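Plm1 (Streptomyces sp. HK803, PDB 4HXY) probably reduces, with NADPH, the beta-keto group of the growing chain in the first module of phoslactomycin biosynthesis, as a ketoreductase of the short-chain dehydrogenase/reductase family. Local coordinates at residues Pro269-Ala277 against Leu311-Phe320; Val359-Gly367 against Thr384-Met395. One frame throughout, in Å; residues are numbered along the deposited sequence.

Contact 1 of 2, residues Pro269-Ala277 against Leu311-Phe320; sequences PVRTVVHAA and LPDLDDFVLF. With NDP (NADPH dihydro-nicotinamide-adenine-dinucleotide phosphate), chain C.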
loop_
_atom_site.group_PDB
_atom_site.type_symbol
_atom_site.label_atom_id
_atom_site.label_comp_id
_atom_site.label_asym_id
_atom_site.label_seq_id
_atom_site.Cartn_x
_atom_site.Cartn_y
_atom_site.Cartn_z
ATOM N N PRO A 269 14.613 22.001 -13.485
ATOM C CA PRO A 269 13.594 21.549 -12.525
ATOM C C PRO A 269 13.406 20.027 -12.552
ATOM O O PRO A 269 13.582 19.407 -13.597
ATOM C CB PRO A 269 12.329 22.266 -13.002
ATOM C CG PRO A 269 12.558 22.500 -14.453
ATOM C CD PRO A 269 14.010 22.784 -14.582
ATOM N N VAL A 270 13.089 19.442 -11.395
ATOM C CA VAL A 270 12.729 18.027 -11.305
ATOM C C VAL A 270 11.579 17.784 -12.256
ATOM O O VAL A 270 10.571 18.494 -12.193
ATOM C CB VAL A 270 12.319 17.610 -9.856
ATOM C CG1 VAL A 270 11.794 16.150 -9.830
ATOM C CG2 VAL A 270 13.486 17.800 -8.901
ATOM N N ARG A 271 11.759 16.806 -13.152
ATOM C CA ARG A 271 10.728 16.381 -14.111
ATOM C C ARG A 271 10.202 14.969 -13.859
ATOM O O ARG A 271 9.091 14.663 -14.250
ATOM C CB ARG A 271 11.257 16.472 -15.555
ATOM C CG ARG A 271 11.752 17.870 -15.964
ATOM C CD ARG A 271 10.674 18.918 -15.781
ATOM N NE ARG A 271 9.488 18.598 -16.584
ATOM C CZ ARG A 271 8.226 18.800 -16.207
ATOM N NH1 ARG A 271 7.934 19.314 -15.014
ATOM N NH2 ARG A 271 7.243 18.467 -17.032
ATOM N N THR A 272 10.999 14.119 -13.209
ATOM C CA THR A 272 10.593 12.746 -12.882
ATOM C C THR A 272 10.985 12.463 -11.445
ATOM O O THR A 272 12.074 12.847 -10.994
ATOM C CB THR A 272 11.236 11.702 -13.822
ATOM O OG1 THR A 272 10.663 11.808 -15.130
ATOM C CG2 THR A 272 11.046 10.255 -13.304
ATOM N N VAL A 273 10.078 11.811 -10.728
ATOM C CA VAL A 273 10.372 11.286 -9.407
ATOM C C VAL A 273 10.187 9.780 -9.410
ATOM O O VAL A 273 9.164 9.278 -9.870
ATOM C CB VAL A 273 9.430 11.868 -8.366
ATOM C CG1 VAL A 273 9.600 11.116 -7.046
ATOM C CG2 VAL A 273 9.694 13.363 -8.193
ATOM N N VAL A 274 11.169 9.067 -8.871
ATOM C CA VAL A 274 11.010 7.658 -8.545
ATOM C C VAL A 274 11.201 7.569 -7.036
ATOM O O VAL A 274 12.259 7.918 -6.523
ATOM C CB VAL A 274 12.030 6.759 -9.241
ATOM C CG1 VAL A 274 11.809 5.292 -8.799
ATOM C CG2 VAL A 274 11.887 6.890 -10.751
ATOM N N HIS A 275 10.155 7.162 -6.328
ATOM C CA HIS A 275 10.176 7.183 -4.867
ATOM C C HIS A 275 10.425 5.783 -4.338
ATOM O O HIS A 275 9.501 4.977 -4.249
ATOM C CB HIS A 275 8.860 7.754 -4.346
ATOM C CG HIS A 275 8.742 7.836 -2.856
ATOM N ND1 HIS A 275 9.688 8.454 -2.059
ATOM C CD2 HIS A 275 7.737 7.460 -2.030
ATOM C CE1 HIS A 275 9.285 8.408 -0.798
ATOM N NE2 HIS A 275 8.085 7.844 -0.754
ATOM N N ALA A 276 11.679 5.513 -3.977
ATOM C CA ALA A 276 12.079 4.226 -3.410
ATOM C C ALA A 276 12.537 4.325 -1.954
ATOM O O ALA A 276 12.949 3.315 -1.372
ATOM C CB ALA A 276 13.140 3.588 -4.260
ATOM N N ALA A 277 12.428 5.499 -1.342
ATOM C CA ALA A 277 12.718 5.642 0.091
ATOM C C ALA A 277 11.726 4.841 0.923
ATOM O O ALA A 277 10.518 4.871 0.688
ATOM C CB ALA A 277 12.681 7.109 0.514
ATOM N N LEU A 311 5.741 19.047 -6.010
ATOM C CA LEU A 311 6.012 18.803 -7.431
ATOM C C LEU A 311 4.725 18.519 -8.203
ATOM O O LEU A 311 4.482 17.392 -8.620
ATOM C CB LEU A 311 6.969 17.627 -7.563
ATOM C CG LEU A 311 8.374 17.907 -7.051
ATOM C CD1 LEU A 311 9.192 16.648 -6.983
ATOM C CD2 LEU A 311 9.050 18.956 -7.965
ATOM N N PRO A 312 3.871 19.535 -8.380
ATOM C CA PRO A 312 2.602 19.360 -9.112
ATOM C C PRO A 312 2.725 19.109 -10.608
ATOM O O PRO A 312 1.765 18.611 -11.204
ATOM C CB PRO A 312 1.894 20.704 -8.901
ATOM C CG PRO A 312 2.998 21.683 -8.666
ATOM C CD PRO A 312 4.034 20.913 -7.881
ATOM N N ASP A 313 3.873 19.455 -11.196
ATOM C CA ASP A 313 4.087 19.387 -12.637
ATOM C C ASP A 313 5.262 18.445 -12.912
ATOM O O ASP A 313 6.422 18.853 -12.832
ATOM C CB ASP A 313 4.393 20.789 -13.197
ATOM C CG ASP A 313 3.343 21.826 -12.808
ATOM O OD1 ASP A 313 2.141 21.486 -12.856
ATOM O OD2 ASP A 313 3.717 22.971 -12.435
ATOM N N LEU A 314 4.972 17.178 -13.160
ATOM C CA LEU A 314 6.012 16.190 -13.478
ATOM C C LEU A 314 5.605 15.391 -14.697
ATOM O O LEU A 314 4.406 15.175 -14.932
ATOM C CB LEU A 314 6.210 15.203 -12.330
ATOM C CG LEU A 314 6.688 15.773 -11.002
ATOM C CD1 LEU A 314 6.554 14.725 -9.880
ATOM C CD2 LEU A 314 8.123 16.266 -11.157
ATOM N N ASP A 315 6.605 14.931 -15.441
ATOM C CA ASP A 315 6.429 13.985 -16.535
ATOM C C ASP A 315 6.011 12.610 -16.007
ATOM O O ASP A 315 5.266 11.880 -16.678
ATOM C CB ASP A 315 7.735 13.802 -17.328
ATOM C CG ASP A 315 8.158 15.061 -18.102
ATOM O OD1 ASP A 315 7.298 15.906 -18.374
ATOM O OD2 ASP A 315 9.354 15.176 -18.452
ATOM N N ASP A 316 6.573 12.239 -14.852
ATOM C CA ASP A 316 6.326 10.955 -14.215
ATOM C C ASP A 316 6.513 11.032 -12.710
ATOM O O ASP A 316 7.382 11.755 -12.218
ATOM C CB ASP A 316 7.254 9.878 -14.797
ATOM C CG ASP A 316 6.744 9.339 -16.099
ATOM O OD1 ASP A 316 5.586 8.845 -16.128
ATOM O OD2 ASP A 316 7.492 9.436 -17.100
ATOM N N PHE A 317 5.686 10.279 -12.002
ATOM C CA PHE A 317 5.716 10.190 -10.545
ATOM C C PHE A 317 5.508 8.721 -10.228
ATOM O O PHE A 317 4.377 8.222 -10.329
ATOM C CB PHE A 317 4.584 11.060 -9.993
ATOM C CG PHE A 317 4.530 11.174 -8.493
ATOM C CD1 PHE A 317 5.231 12.154 -7.831
ATOM C CD2 PHE A 317 3.678 10.378 -7.766
ATOM C CE1 PHE A 317 5.144 12.300 -6.446
ATOM C CE2 PHE A 317 3.575 10.525 -6.374
ATOM C CZ PHE A 317 4.329 11.474 -5.721
ATOM N N VAL A 318 6.606 8.049 -9.884
ATOM C CA VAL A 318 6.668 6.595 -9.833
ATOM C C VAL A 318 6.893 6.178 -8.392
ATOM O O VAL A 318 7.914 6.510 -7.792
ATOM C CB VAL A 318 7.788 6.037 -10.719
ATOM C CG1 VAL A 318 7.785 4.497 -10.726
ATOM C CG2 VAL A 318 7.623 6.563 -12.160
ATOM N N LEU A 319 5.933 5.452 -7.853
ATOM C CA LEU A 319 6.023 4.965 -6.463
ATOM C C LEU A 319 6.365 3.472 -6.405
ATOM O O LEU A 319 5.745 2.667 -7.081
ATOM C CB LEU A 319 4.699 5.242 -5.747
ATOM C CG LEU A 319 4.245 6.706 -5.778
ATOM C CD1 LEU A 319 2.873 6.883 -5.111
ATOM C CD2 LEU A 319 5.258 7.626 -5.137
ATOM N N PHE A 320 7.381 3.113 -5.619
ATOM C CA PHE A 320 7.726 1.714 -5.414
ATOM C C PHE A 320 6.983 1.177 -4.200
ATOM O O PHE A 320 7.346 1.445 -3.042
ATOM C CB PHE A 320 9.229 1.558 -5.260
ATOM C CG PHE A 320 9.963 1.388 -6.560
ATOM C CD1 PHE A 320 9.502 1.934 -7.744
ATOM C CD2 PHE A 320 11.111 0.616 -6.594
ATOM C CE1 PHE A 320 10.179 1.738 -8.949
ATOM C CE2 PHE A 320 11.795 0.400 -7.795
ATOM C CZ PHE A 320 11.339 0.977 -8.969
HETATM P PA NDP C . 17.031 -0.261 0.666
HETATM O O1A NDP C . 18.270 -0.768 0.010
HETATM O O2A NDP C . 16.966 -0.259 2.164
HETATM O O5B NDP C . 16.738 1.222 0.151
HETATM C C5B NDP C . 15.906 2.085 0.899
HETATM C C4B NDP C . 16.426 3.484 0.745
HETATM O O4B NDP C . 15.592 4.395 1.433
HETATM C C3B NDP C . 17.804 3.673 1.333
HETATM O O3B NDP C . 18.610 4.341 0.342
HETATM C C2B NDP C . 17.604 4.557 2.543
HETATM O O2B NDP C . 18.807 5.287 2.667
HETATM C C1B NDP C . 16.388 5.359 2.088
HETATM N N9A NDP C . 15.633 6.043 3.130
HETATM C C8A NDP C . 15.017 5.500 4.237
HETATM N N7A NDP C . 14.447 6.495 4.952
HETATM C C5A NDP C . 14.671 7.679 4.294
HETATM C C6A NDP C . 14.319 8.995 4.543
HETATM N N6A NDP C . 13.611 9.396 5.594
HETATM N N1A NDP C . 14.743 9.963 3.650
HETATM C C2A NDP C . 15.467 9.622 2.514
HETATM N N3A NDP C . 15.827 8.323 2.259
HETATM C C4A NDP C . 15.416 7.379 3.146
HETATM O O3 NDP C . 15.737 -1.076 0.163
HETATM P PN NDP C . 15.383 -1.550 -1.307
HETATM O O1N NDP C . 15.191 -3.017 -1.238
HETATM O O2N NDP C . 16.269 -0.997 -2.351
HETATM O O5D NDP C . 13.886 -1.024 -1.498
HETATM C C5D NDP C . 13.611 0.285 -1.925
HETATM C C4D NDP C . 12.104 0.440 -2.046
HETATM O O4D NDP C . 11.549 -0.638 -2.780
HETATM C C3D NDP C . 11.422 0.430 -0.699
HETATM O O3D NDP C . 10.506 1.481 -0.637
HETATM C C2D NDP C . 10.687 -0.893 -0.642
HETATM O O2D NDP C . 9.525 -0.852 0.160
HETATM C C1D NDP C . 10.429 -1.174 -2.108
HETATM N N1N NDP C . 10.348 -2.614 -2.387
HETATM C C2N NDP C . 11.465 -3.398 -2.345
HETATM C C3N NDP C . 11.400 -4.789 -2.446
HETATM C C7N NDP C . 12.617 -5.628 -2.477
HETATM O O7N NDP C . 12.422 -6.952 -2.801
HETATM N N7N NDP C . 13.839 -5.213 -2.179
HETATM C C4N NDP C . 10.112 -5.397 -2.935
HETATM C C5N NDP C . 8.957 -4.452 -2.960
HETATM C C6N NDP C . 9.120 -3.109 -2.711
HETATM P P2B NDP C . 19.208 6.106 3.981
HETATM O O1X NDP C . 20.626 6.560 3.720
HETATM O O2X NDP C . 19.120 5.214 5.227
HETATM O O3X NDP C . 18.282 7.234 4.182
HETATM O O HOH W 1 8.981 20.548 -11.501
HETATM O O HOH W 2 11.398 13.521 -17.002
HETATM O O HOH W 3 9.792 10.658 -17.362
#
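Val273 and Val318 lie in adjacent parallel strands joined by a ladder of backbone bonds. The Val273 N-H bonds to Asp316 O, and its own O accepts the N-H of Val318; His275 repeats the pattern, its N meeting Val318 O at 2.8 Å almost in line with that carbonyl, while its O takes Phe320 N. Just before strand 316-322 begins, Asp315 N bonds to Arg271 O (2.8 Å), so the pairing starts in the loop that leads into it.

Charge gathers at this outer end. The side chain of Arg271, bent at chi2 and chi3 (-56° and -59°), curls back; in the conformer described, NH2 forms a salt bridge with Asp315 OD1 at 2.9 Å, though the hydrogen bond within it is weak, the guanidinium and carboxylate planes standing nearly perpendicular (84°). NH1 makes a bond to Asp313 O, also weak. A lysine in place of Asp315 would probably leave the Arg271 guanidinium facing a like charge and free to swing away from the loop. Water bridges Asp315 OD2 to Thr272 OG1, and a second water joins that hydroxyl to Asp316 OD2; Asp316 also forms a salt bridge with Arg355.

These are neighbouring strands of the Rossmann fold, linked through helix 290-310, and their C-terminal ends meet the cofactor: NADPH O3D donates to Ala276 O at 3.1 Å.

Apolar contacts use beta-branched and leucine side chains suited to a buried sheet. Leu311 CD1, from the loop after helix 290-310, touches Val273 CG2 (3.5 Å) and Val270 CG1; on the Val273 face Leu319 CD2 presses on His275 CB (3.7 Å), and the His275 imidazole is held by Thr193 and Lys300 O. On the face of Val274 and Val318 these two lie side by side, and Val274 CG1 reaches Phe320 CE1 at 3.9 Å.

Contact 2 of 2, residues Val359-Gly367 against Thr384-Met395; sequences VAWGPWAGG and TPLLVPAALQAM. With NDP (NADPH dihydro-nicotinamide-adenine-dinucleotide phosphate), chain C.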
loop_
_atom_site.group_PDB
_atom_site.type_symbol
_atom_site.label_atom_id
_atom_site.label_comp_id
_atom_site.label_asym_id
_atom_site.label_seq_id
_atom_site.Cartn_x
_atom_site.Cartn_y
_atom_site.Cartn_z
ATOM N N VAL A 359 3.811 0.855 -8.416
ATOM C CA VAL A 359 4.006 -0.558 -8.765
ATOM C C VAL A 359 4.179 -1.325 -7.467
ATOM O O VAL A 359 5.116 -1.047 -6.712
ATOM C CB VAL A 359 5.246 -0.787 -9.655
ATOM C CG1 VAL A 359 5.413 -2.259 -9.987
ATOM C CG2 VAL A 359 5.141 0.002 -10.971
ATOM N N ALA A 360 3.288 -2.294 -7.232
ATOM C CA ALA A 360 3.353 -3.141 -6.035
ATOM C C ALA A 360 4.232 -4.342 -6.377
ATOM O O ALA A 360 3.785 -5.335 -6.936
ATOM C CB ALA A 360 1.962 -3.541 -5.609
ATOM N N TRP A 361 5.516 -4.210 -6.083
ATOM C CA TRP A 361 6.486 -5.240 -6.374
ATOM C C TRP A 361 6.466 -6.444 -5.407
ATOM O O TRP A 361 6.385 -6.296 -4.171
ATOM C CB TRP A 361 7.878 -4.649 -6.263
ATOM C CG TRP A 361 8.160 -3.526 -7.192
ATOM C CD1 TRP A 361 8.336 -2.215 -6.866
ATOM C CD2 TRP A 361 8.425 -3.633 -8.584
ATOM N NE1 TRP A 361 8.642 -1.493 -7.983
ATOM C CE2 TRP A 361 8.703 -2.343 -9.054
ATOM C CE3 TRP A 361 8.405 -4.684 -9.479
ATOM C CZ2 TRP A 361 8.981 -2.083 -10.398
ATOM C CZ3 TRP A 361 8.704 -4.445 -10.799
ATOM C CH2 TRP A 361 8.971 -3.146 -11.255
ATOM N N GLY A 362 6.614 -7.625 -5.988
ATOM C CA GLY A 362 7.181 -8.745 -5.250
ATOM C C GLY A 362 8.656 -8.555 -4.970
ATOM O O GLY A 362 9.249 -7.538 -5.323
ATOM N N PRO A 363 9.280 -9.551 -4.332
ATOM C CA PRO A 363 10.673 -9.442 -3.981
ATOM C C PRO A 363 11.529 -9.326 -5.226
ATOM O O PRO A 363 11.201 -9.906 -6.270
ATOM C CB PRO A 363 10.956 -10.745 -3.229
ATOM C CG PRO A 363 9.880 -11.687 -3.669
ATOM C CD PRO A 363 8.686 -10.826 -3.893
ATOM N N TRP A 364 12.601 -8.547 -5.114
ATOM C CA TRP A 364 13.632 -8.469 -6.148
ATOM C C TRP A 364 14.879 -9.220 -5.733
ATOM O O TRP A 364 15.249 -9.247 -4.562
ATOM C CB TRP A 364 14.093 -7.029 -6.312
ATOM C CG TRP A 364 13.168 -6.075 -7.028
ATOM C CD1 TRP A 364 11.817 -5.896 -6.832
ATOM C CD2 TRP A 364 13.570 -5.088 -7.979
ATOM N NE1 TRP A 364 11.360 -4.872 -7.634
ATOM C CE2 TRP A 364 12.418 -4.352 -8.339
ATOM C CE3 TRP A 364 14.789 -4.768 -8.575
ATOM C CZ2 TRP A 364 12.454 -3.328 -9.277
ATOM C CZ3 TRP A 364 14.828 -3.716 -9.494
ATOM C CH2 TRP A 364 13.663 -3.013 -9.836
ATOM N N ALA A 365 15.554 -9.787 -6.713
ATOM C CA ALA A 365 16.904 -10.325 -6.526
ATOM C C ALA A 365 17.880 -9.154 -6.496
ATOM O O ALA A 365 17.525 -8.034 -6.865
ATOM C CB ALA A 365 17.240 -11.255 -7.694
ATOM N N GLY A 366 19.114 -9.408 -6.064
ATOM C CA GLY A 366 20.226 -8.464 -6.330
ATOM C C GLY A 366 20.532 -7.381 -5.310
ATOM O O GLY A 366 21.196 -6.372 -5.637
ATOM N N GLY A 367 20.059 -7.564 -4.081
ATOM C CA GLY A 367 20.409 -6.656 -2.977
ATOM C C GLY A 367 19.290 -5.717 -2.580
ATOM O O GLY A 367 18.280 -5.604 -3.273
ATOM N N THR A 384 9.349 -16.005 -5.807
ATOM C CA THR A 384 10.698 -16.063 -6.327
ATOM C C THR A 384 11.136 -14.627 -6.586
ATOM O O THR A 384 10.415 -13.871 -7.228
ATOM C CB THR A 384 10.756 -16.889 -7.610
ATOM O OG1 THR A 384 10.262 -18.214 -7.339
ATOM C CG2 THR A 384 12.190 -16.969 -8.158
ATOM N N PRO A 385 12.310 -14.249 -6.091
ATOM C CA PRO A 385 12.776 -12.888 -6.400
ATOM C C PRO A 385 12.876 -12.625 -7.901
ATOM O O PRO A 385 13.365 -13.483 -8.651
ATOM C CB PRO A 385 14.139 -12.816 -5.708
ATOM C CG PRO A 385 13.999 -13.757 -4.557
ATOM C CD PRO A 385 13.182 -14.907 -5.106
ATOM N N LEU A 386 12.409 -11.442 -8.330
ATOM C CA LEU A 386 12.461 -11.058 -9.743
ATOM C C LEU A 386 13.907 -10.784 -10.079
ATOM O O LEU A 386 14.593 -10.121 -9.312
ATOM C CB LEU A 386 11.683 -9.769 -9.971
ATOM C CG LEU A 386 10.175 -9.853 -9.816
ATOM C CD1 LEU A 386 9.562 -8.435 -9.635
ATOM C CD2 LEU A 386 9.573 -10.602 -11.006
ATOM N N LEU A 387 14.363 -11.265 -11.224
ATOM C CA LEU A 387 15.692 -10.887 -11.700
ATOM C C LEU A 387 15.683 -9.414 -12.113
ATOM O O LEU A 387 14.672 -8.887 -12.567
ATOM C CB LEU A 387 16.125 -11.808 -12.841
ATOM C CG LEU A 387 16.081 -13.300 -12.502
ATOM C CD1 LEU A 387 16.717 -14.096 -13.632
ATOM C CD2 LEU A 387 16.763 -13.554 -11.178
ATOM N N VAL A 388 16.799 -8.733 -11.894
ATOM C CA VAL A 388 16.855 -7.299 -12.100
ATOM C C VAL A 388 16.475 -6.865 -13.528
ATOM O O VAL A 388 15.709 -5.925 -13.695
ATOM C CB VAL A 388 18.203 -6.716 -11.636
ATOM C CG1 VAL A 388 18.276 -5.262 -12.052
ATOM C CG2 VAL A 388 18.349 -6.867 -10.109
ATOM N N PRO A 389 16.972 -7.564 -14.570
ATOM C CA PRO A 389 16.531 -7.149 -15.902
ATOM C C PRO A 389 15.014 -7.237 -16.103
ATOM O O PRO A 389 14.397 -6.347 -16.721
ATOM C CB PRO A 389 17.251 -8.139 -16.834
ATOM C CG PRO A 389 18.444 -8.632 -16.015
ATOM C CD PRO A 389 17.933 -8.684 -14.619
ATOM N N ALA A 390 14.420 -8.311 -15.589
ATOM C CA ALA A 390 12.979 -8.520 -15.703
ATOM C C ALA A 390 12.217 -7.440 -14.942
ATOM O O ALA A 390 11.181 -6.945 -15.410
ATOM C CB ALA A 390 12.599 -9.894 -15.183
ATOM N N ALA A 391 12.699 -7.095 -13.751
ATOM C CA ALA A 391 12.034 -6.091 -12.940
ATOM C C ALA A 391 12.078 -4.718 -13.604
ATOM O O ALA A 391 11.091 -3.983 -13.656
ATOM C CB ALA A 391 12.665 -6.029 -11.554
ATOM N N LEU A 392 13.251 -4.364 -14.117
ATOM C CA LEU A 392 13.408 -3.068 -14.760
ATOM C C LEU A 392 12.567 -2.970 -16.036
ATOM O O LEU A 392 12.039 -1.888 -16.363
ATOM C CB LEU A 392 14.896 -2.793 -15.032
ATOM C CG LEU A 392 15.727 -2.464 -13.791
ATOM C CD1 LEU A 392 17.232 -2.473 -14.130
ATOM C CD2 LEU A 392 15.320 -1.133 -13.160
ATOM N N GLN A 393 12.450 -4.065 -16.779
ATOM C CA GLN A 393 11.604 -4.065 -17.965
ATOM C C GLN A 393 10.150 -3.866 -17.558
ATOM O O GLN A 393 9.434 -3.061 -18.159
ATOM C CB GLN A 393 11.756 -5.345 -18.774
ATOM C CG GLN A 393 10.823 -5.407 -19.970
ATOM C CD GLN A 393 11.183 -4.414 -21.049
ATOM O OE1 GLN A 393 12.164 -4.601 -21.775
ATOM N NE2 GLN A 393 10.385 -3.354 -21.174
ATOM N N ALA A 394 9.723 -4.548 -16.497
ATOM C CA ALA A 394 8.353 -4.377 -16.023
ATOM C C ALA A 394 8.108 -2.965 -15.522
ATOM O O ALA A 394 7.025 -2.424 -15.697
ATOM C CB ALA A 394 8.027 -5.420 -14.926
ATOM N N MET A 395 9.126 -2.355 -14.905
ATOM C CA MET A 395 9.028 -0.955 -14.494
ATOM C C MET A 395 8.733 -0.033 -15.681
ATOM O O MET A 395 7.837 0.793 -15.612
ATOM C CB MET A 395 10.300 -0.506 -13.785
ATOM C CG MET A 395 10.231 0.941 -13.321
ATOM S SD MET A 395 11.827 1.533 -12.732
ATOM C CE MET A 395 12.702 1.670 -14.298
HETATM P PA NDP C . 17.031 -0.261 0.666
HETATM O O1A NDP C . 18.270 -0.768 0.010
HETATM O O2A NDP C . 16.966 -0.259 2.164
HETATM O O5B NDP C . 16.738 1.222 0.151
HETATM C C5B NDP C . 15.906 2.085 0.899
HETATM C C4B NDP C . 16.426 3.484 0.745
HETATM O O4B NDP C . 15.592 4.395 1.433
HETATM C C3B NDP C . 17.804 3.673 1.333
HETATM O O3B NDP C . 18.610 4.341 0.342
HETATM C C2B NDP C . 17.604 4.557 2.543
HETATM O O2B NDP C . 18.807 5.287 2.667
HETATM C C1B NDP C . 16.388 5.359 2.088
HETATM N N9A NDP C . 15.633 6.043 3.130
HETATM C C8A NDP C . 15.017 5.500 4.237
HETATM N N7A NDP C . 14.447 6.495 4.952
HETATM C C5A NDP C . 14.671 7.679 4.294
HETATM C C6A NDP C . 14.319 8.995 4.543
HETATM N N6A NDP C . 13.611 9.396 5.594
HETATM N N1A NDP C . 14.743 9.963 3.650
HETATM C C2A NDP C . 15.467 9.622 2.514
HETATM N N3A NDP C . 15.827 8.323 2.259
HETATM C C4A NDP C . 15.416 7.379 3.146
HETATM O O3 NDP C . 15.737 -1.076 0.163
HETATM P PN NDP C . 15.383 -1.550 -1.307
HETATM O O1N NDP C . 15.191 -3.017 -1.238
HETATM O O2N NDP C . 16.269 -0.997 -2.351
HETATM O O5D NDP C . 13.886 -1.024 -1.498
HETATM C C5D NDP C . 13.611 0.285 -1.925
HETATM C C4D NDP C . 12.104 0.440 -2.046
HETATM O O4D NDP C . 11.549 -0.638 -2.780
HETATM C C3D NDP C . 11.422 0.430 -0.699
HETATM O O3D NDP C . 10.506 1.481 -0.637
HETATM C C2D NDP C . 10.687 -0.893 -0.642
HETATM O O2D NDP C . 9.525 -0.852 0.160
HETATM C C1D NDP C . 10.429 -1.174 -2.108
HETATM N N1N NDP C . 10.348 -2.614 -2.387
HETATM C C2N NDP C . 11.465 -3.398 -2.345
HETATM C C3N NDP C . 11.400 -4.789 -2.446
HETATM C C7N NDP C . 12.617 -5.628 -2.477
HETATM O O7N NDP C . 12.422 -6.952 -2.801
HETATM N N7N NDP C . 13.839 -5.213 -2.179
HETATM C C4N NDP C . 10.112 -5.397 -2.935
HETATM C C5N NDP C . 8.957 -4.452 -2.960
HETATM C C6N NDP C . 9.120 -3.109 -2.711
HETATM P P2B NDP C . 19.208 6.106 3.981
HETATM O O1X NDP C . 20.626 6.560 3.720
HETATM O O2X NDP C . 19.120 5.214 5.227
HETATM O O3X NDP C . 18.282 7.234 4.182
HETATM O O HOH W 4 8.811 -11.631 -6.977
#
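Ala391 sets its methyl squarely over the six-membered ring of Trp364, a CH-pi contact with CB 3.4 Å from the centroid and 7° off the ring normal. A small residue suits this place, because the helix backbone can then come close to the indole. Leu392 CD2 meets the edge of the same ring near its plane, the two side chains crossing at about a right angle. Trp361 uses its far rim: CH2 lies 3.9 Å from Met395 CB, and Leu386 CD1 packs against CE3 at the same distance. With CG beside the backbone N (chi1 -60°), Trp361 swings its indole toward the helix, though its CB bond runs alongside the other segment. Its two faces are taken by Val359 CG1, centred over the ring, and, over the opposite face, by Trp364 NE1, offset toward the rim.

Two nearly straight backbone bonds position these side chains. Leu386 N donates to Pro363 O at 2.8 Å, and Ala365 N to Leu386 O at 2.8 Å, forming a single bridge of beta type around Trp364. Pro363, which has no N-H to offer, still presents its carbonyl, and a water links that oxygen to Thr384 O. The bridge leaves Trp364 N directed to the cofactor, where it binds the carboxamide oxygen O7N of NADPH at 2.8 Å; the nicotinamide ring also passes Trp361 CB, with C5N at 3.5 Å. Gly366, at phi 91°, takes a conformation that strongly favours glycine, and a CB there would crowd Val388 CG2.

Farther out, Leu387 is the N-cap residue of helix 388-400, whose residues 388-395 run roughly antiparallel to residues 359-361. Helix 198-210 touches Trp364, Val388 and Met395, helix 372-380 covers Pro363 and Pro385, and strand 408-412 flanks Trp361 and Ala394.

How the contacts relate
Contacts 1 and 2 follow one another along the chain, their centres about 20 Å apart, and meet through neighbouring strands 316-322 and 357-361. A probable backbone hydrogen bond from Val359 N to Leu319 O (3.0 Å) ties the two. Phe320 supplies the side-chain junction: its ring stacks edge-to-face with Trp361, and its CZ lies 3.8 Å from Met395 SD. Both contacts reach NADPH at different points. Residues 269-277 meet the riboses through Ala276 and Ala277, whereas residues 359-367 hold the nicotinamide end. Tyr335 and Lys300, which also bond the cofactor, lie outside both contacts, so the pocket combines several parts of the fold.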